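Local coordinates for putative amidohydrolase (Unidentified, PDB 3MKV), which is a zinc-containing prolidase of the amidohydrolase superfamily, probably hydrolysing dipeptides that end in proline, at residues V86-L98 against F115-L129. Residues are numbered along the deposited sequence; the frame is centred on the assembly and turned at random. Where two conformers were deposited one is given.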
# COMPACT_ATOMS: atom_id res chain seq x y z
N VAL A 86 -15.08 -8.99 -25.48
CA VAL A 86 -14.11 -8.41 -26.38
C VAL A 86 -13.47 -9.50 -27.21
O VAL A 86 -13.34 -9.37 -28.42
CB VAL A 86 -13.05 -7.63 -25.61
CG1 VAL A 86 -12.05 -7.01 -26.57
CG2 VAL A 86 -13.71 -6.55 -24.76
N THR A 87 -13.07 -10.59 -26.56
CA THR A 87 -12.39 -11.68 -27.22
C THR A 87 -13.30 -12.30 -28.28
O THR A 87 -12.89 -12.48 -29.42
CB THR A 87 -12.01 -12.80 -26.21
OG1 THR A 87 -11.05 -12.32 -25.27
CG2 THR A 87 -11.44 -13.99 -26.93
N LEU A 88 -14.52 -12.62 -27.89
CA LEU A 88 -15.52 -13.18 -28.79
C LEU A 88 -15.87 -12.23 -29.94
O LEU A 88 -16.06 -12.66 -31.08
CB LEU A 88 -16.78 -13.54 -27.99
CG LEU A 88 -17.02 -14.97 -27.50
CD1 LEU A 88 -15.76 -15.81 -27.37
CD2 LEU A 88 -17.82 -14.94 -26.20
N ARG A 89 -15.95 -10.94 -29.65
CA ARG A 89 -16.26 -9.96 -30.70
C ARG A 89 -15.11 -9.70 -31.68
O ARG A 89 -15.33 -9.12 -32.74
CB ARG A 89 -16.76 -8.64 -30.12
CG ARG A 89 -18.17 -8.72 -29.56
CD ARG A 89 -18.96 -7.48 -29.96
NE ARG A 89 -19.12 -6.55 -28.86
CZ ARG A 89 -19.47 -5.27 -29.00
NH1 ARG A 89 -19.61 -4.49 -27.94
NH2 ARG A 89 -19.66 -4.78 -30.22
N ALA A 90 -13.91 -10.14 -31.32
CA ALA A 90 -12.73 -10.01 -32.19
C ALA A 90 -12.62 -11.12 -33.23
O ALA A 90 -12.02 -10.94 -34.29
CB ALA A 90 -11.45 -9.96 -31.34
N VAL A 91 -13.19 -12.28 -32.92
CA VAL A 91 -13.13 -13.43 -33.82
C VAL A 91 -13.68 -13.19 -35.25
O VAL A 91 -13.00 -13.45 -36.25
CB VAL A 91 -13.83 -14.65 -33.19
CG1 VAL A 91 -13.98 -15.78 -34.21
CG2 VAL A 91 -13.04 -15.13 -31.92
N PRO A 92 -14.93 -12.70 -35.36
CA PRO A 92 -15.46 -12.36 -36.67
C PRO A 92 -14.58 -11.32 -37.38
O PRO A 92 -14.41 -11.39 -38.60
CB PRO A 92 -16.84 -11.77 -36.35
CG PRO A 92 -16.81 -11.46 -34.88
CD PRO A 92 -15.90 -12.47 -34.28
N ILE A 93 -14.03 -10.38 -36.63
CA ILE A 93 -13.15 -9.36 -37.20
C ILE A 93 -11.90 -9.95 -37.86
O ILE A 93 -11.57 -9.61 -38.98
CB ILE A 93 -12.73 -8.31 -36.14
CG1 ILE A 93 -13.96 -7.51 -35.69
CG2 ILE A 93 -11.67 -7.38 -36.71
CD1 ILE A 93 -13.67 -6.42 -34.69
N MET A 94 -11.23 -10.86 -37.16
CA MET A 94 -10.05 -11.51 -37.72
C MET A 94 -10.38 -12.34 -38.96
O MET A 94 -9.60 -12.42 -39.91
CB MET A 94 -9.36 -12.37 -36.67
CG MET A 94 -8.44 -11.61 -35.71
SD MET A 94 -7.59 -12.71 -34.56
CE MET A 94 -8.98 -13.40 -33.67
N ARG A 95 -11.55 -12.98 -38.93
CA ARG A 95 -11.99 -13.87 -39.99
C ARG A 95 -12.23 -13.09 -41.29
O ARG A 95 -11.93 -13.55 -42.40
CB ARG A 95 -13.28 -14.56 -39.57
CG ARG A 95 -13.37 -16.01 -39.95
CD ARG A 95 -14.21 -16.79 -38.95
NE ARG A 95 -14.15 -18.22 -39.21
CZ ARG A 95 -14.74 -18.81 -40.25
NH1 ARG A 95 -15.42 -18.07 -41.12
NH2 ARG A 95 -14.63 -20.12 -40.43
N ALA A 96 -12.77 -11.88 -41.15
CA ALA A 96 -13.10 -11.08 -42.31
C ALA A 96 -11.85 -10.51 -42.98
O ALA A 96 -11.86 -10.26 -44.19
CB ALA A 96 -14.06 -9.97 -41.94
N MET A 97 -10.78 -10.32 -42.20
CA MET A 97 -9.52 -9.78 -42.74
C MET A 97 -8.96 -10.79 -43.70
O MET A 97 -8.56 -10.46 -44.82
CB MET A 97 -8.49 -9.47 -41.65
CG MET A 97 -8.87 -8.34 -40.67
SD MET A 97 -7.60 -8.04 -39.40
CE MET A 97 -8.14 -6.50 -38.74
N LEU A 98 -8.94 -12.05 -43.26
CA LEU A 98 -8.44 -13.16 -44.04
C LEU A 98 -9.24 -13.33 -45.34
O LEU A 98 -8.67 -13.58 -46.40
CB LEU A 98 -8.48 -14.44 -43.21
CG LEU A 98 -7.73 -15.64 -43.77
CD1 LEU A 98 -6.29 -15.29 -44.18
CD2 LEU A 98 -7.75 -16.78 -42.74
N PHE A 115 -3.69 -13.99 -28.67
CA PHE A 115 -4.31 -13.96 -30.00
C PHE A 115 -3.40 -14.58 -31.06
O PHE A 115 -3.84 -15.30 -31.95
CB PHE A 115 -4.65 -12.52 -30.40
CG PHE A 115 -5.91 -12.00 -29.79
CD1 PHE A 115 -7.14 -12.51 -30.17
CD2 PHE A 115 -5.87 -11.00 -28.84
CE1 PHE A 115 -8.31 -12.03 -29.62
CE2 PHE A 115 -7.03 -10.51 -28.28
CZ PHE A 115 -8.26 -11.03 -28.67
N LYS A 116 -2.12 -14.27 -30.96
CA LYS A 116 -1.15 -14.82 -31.89
C LYS A 116 -1.14 -16.34 -31.81
O LYS A 116 -1.09 -17.02 -32.84
CB LYS A 116 0.25 -14.27 -31.63
CG LYS A 116 1.32 -14.92 -32.47
CD LYS A 116 2.70 -14.77 -31.85
CE LYS A 116 3.31 -13.42 -32.16
NZ LYS A 116 3.65 -13.29 -33.61
N GLN A 117 -1.17 -16.88 -30.59
CA GLN A 117 -1.11 -18.33 -30.42
C GLN A 117 -2.43 -18.97 -30.85
O GLN A 117 -2.43 -19.97 -31.55
CB GLN A 117 -0.72 -18.71 -28.99
CG GLN A 117 -1.85 -19.29 -28.15
CD GLN A 117 -1.88 -20.81 -28.19
OE1 GLN A 117 -0.84 -21.47 -28.21
NE2 GLN A 117 -3.09 -21.38 -28.20
N ALA A 118 -3.54 -18.36 -30.46
CA ALA A 118 -4.87 -18.83 -30.85
C ALA A 118 -4.98 -19.09 -32.37
O ALA A 118 -5.48 -20.14 -32.79
CB ALA A 118 -5.90 -17.82 -30.40
N VAL A 119 -4.52 -18.13 -33.17
CA VAL A 119 -4.48 -18.31 -34.62
C VAL A 119 -3.50 -19.41 -35.05
O VAL A 119 -3.83 -20.26 -35.87
CB VAL A 119 -4.07 -17.01 -35.37
CG1 VAL A 119 -3.94 -17.30 -36.86
CG2 VAL A 119 -5.08 -15.91 -35.15
N GLU A 120 -2.28 -19.38 -34.52
CA GLU A 120 -1.29 -20.32 -35.01
C GLU A 120 -1.65 -21.76 -34.67
O GLU A 120 -1.32 -22.67 -35.42
CB GLU A 120 0.13 -19.95 -34.56
CG GLU A 120 0.68 -18.70 -35.23
CD GLU A 120 0.70 -18.79 -36.76
OE1 GLU A 120 1.49 -19.61 -37.29
OE2 GLU A 120 -0.05 -18.03 -37.44
N SER A 121 -2.32 -21.95 -33.54
CA SER A 121 -2.75 -23.29 -33.13
C SER A 121 -4.03 -23.73 -33.86
O SER A 121 -4.51 -24.85 -33.67
CB SER A 121 -2.96 -23.34 -31.62
OG SER A 121 -4.18 -22.70 -31.27
N GLY A 122 -4.58 -22.84 -34.68
CA GLY A 122 -5.81 -23.14 -35.40
C GLY A 122 -7.08 -23.03 -34.56
O GLY A 122 -8.17 -23.32 -35.05
N LEU A 123 -6.95 -22.59 -33.31
CA LEU A 123 -8.11 -22.43 -32.45
C LEU A 123 -9.11 -21.43 -33.06
O LEU A 123 -10.32 -21.56 -32.88
CB LEU A 123 -7.68 -22.01 -31.04
CG LEU A 123 -8.76 -21.79 -29.97
CD1 LEU A 123 -9.59 -23.06 -29.70
CD2 LEU A 123 -8.14 -21.26 -28.67
N VAL A 124 -8.59 -20.43 -33.77
CA VAL A 124 -9.43 -19.54 -34.56
C VAL A 124 -8.80 -19.39 -35.94
O VAL A 124 -7.66 -19.79 -36.14
CB VAL A 124 -9.59 -18.13 -33.94
CG1 VAL A 124 -9.78 -18.21 -32.45
CG2 VAL A 124 -8.40 -17.25 -34.30
N GLU A 125 -9.55 -18.82 -36.88
CA GLU A 125 -9.00 -18.54 -38.20
C GLU A 125 -8.79 -17.04 -38.38
O GLU A 125 -9.65 -16.24 -38.00
CB GLU A 125 -9.93 -19.03 -39.31
CG GLU A 125 -9.98 -20.53 -39.48
CD GLU A 125 -11.08 -20.95 -40.44
OE1 GLU A 125 -11.90 -20.08 -40.81
OE2 GLU A 125 -11.12 -22.14 -40.83
N GLY A 126 -7.65 -16.67 -38.94
CA GLY A 126 -7.39 -15.28 -39.22
C GLY A 126 -6.02 -15.08 -39.82
O GLY A 126 -5.31 -16.04 -40.12
N PRO A 127 -5.64 -13.82 -40.00
CA PRO A 127 -4.33 -13.53 -40.54
C PRO A 127 -3.25 -13.96 -39.55
O PRO A 127 -3.49 -13.99 -38.35
CB PRO A 127 -4.33 -12.00 -40.67
CG PRO A 127 -5.74 -11.56 -40.49
CD PRO A 127 -6.40 -12.60 -39.65
N ARG A 128 -2.08 -14.31 -40.06
CA ARG A 128 -0.91 -14.47 -39.21
C ARG A 128 -0.72 -13.13 -38.52
O ARG A 128 -0.86 -12.08 -39.14
CB ARG A 128 0.30 -14.82 -40.07
CG ARG A 128 1.61 -14.74 -39.33
CD ARG A 128 2.77 -15.04 -40.26
NE ARG A 128 2.62 -16.32 -40.94
CZ ARG A 128 2.04 -16.48 -42.12
NH1 ARG A 128 1.54 -15.43 -42.75
NH2 ARG A 128 1.96 -17.69 -42.67
N LEU A 129 -0.41 -13.17 -37.22
CA LEU A 129 -0.42 -11.95 -36.41
C LEU A 129 0.96 -11.53 -35.95
O LEU A 129 1.68 -12.30 -35.32
CB LEU A 129 -1.32 -12.12 -35.18
CG LEU A 129 -2.84 -12.20 -35.34
CD1 LEU A 129 -3.48 -12.17 -33.96
CD2 LEU A 129 -3.37 -11.06 -36.19
O HOH W 1 -11.35 -15.51 -36.30
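M94 sets CG beside its backbone N (chi1 -82°), then bends at chi3 (-63°), which brings its methyl against F115 and V124. A similar first torsion in F115 lays CD1 against M94 and CE1 against A90. M94 CE rests 4.1 Å from F115 CD1, approaching the ring obliquely, and 3.9 Å from V124 CG2. M94 SD is 5.5 Å from the centroid of the F115 ring, obliquely placed, a Met-aromatic contact. SD also touches V119 and L129. A90 CB meets the same ring at CE1, and T87 CA lies at its edge.

Further along, helix and loop backbones come close at M94 and G126. Here P127 packs its ring on the helix, with CG 3.6 Å from M97 CB. L98 CD2 lies against the G126 carbonyl, whose O accepts a hydrogen bond from K406 NZ. A water donates to both V91 O and E125 O, so it bridges the two backbones.

At the exposed margin R95 forms a salt bridge with E125, NH2 to OE1 at 2.8 Å. The two planes are 20° apart, and OE1 lies over one guanidinium face rather than meeting the N-H groups in their plane.

Helix 113-120 connects the parallel strands 102-107 and 128-131, a beta-alpha-beta crossover consistent with the TIM-barrel family. Helix 83-99 packs beside it. The chemistry is chiefly buried apolar packing around M94, with one water link and a peripheral ion pair that probably adds a solvent-screened attraction.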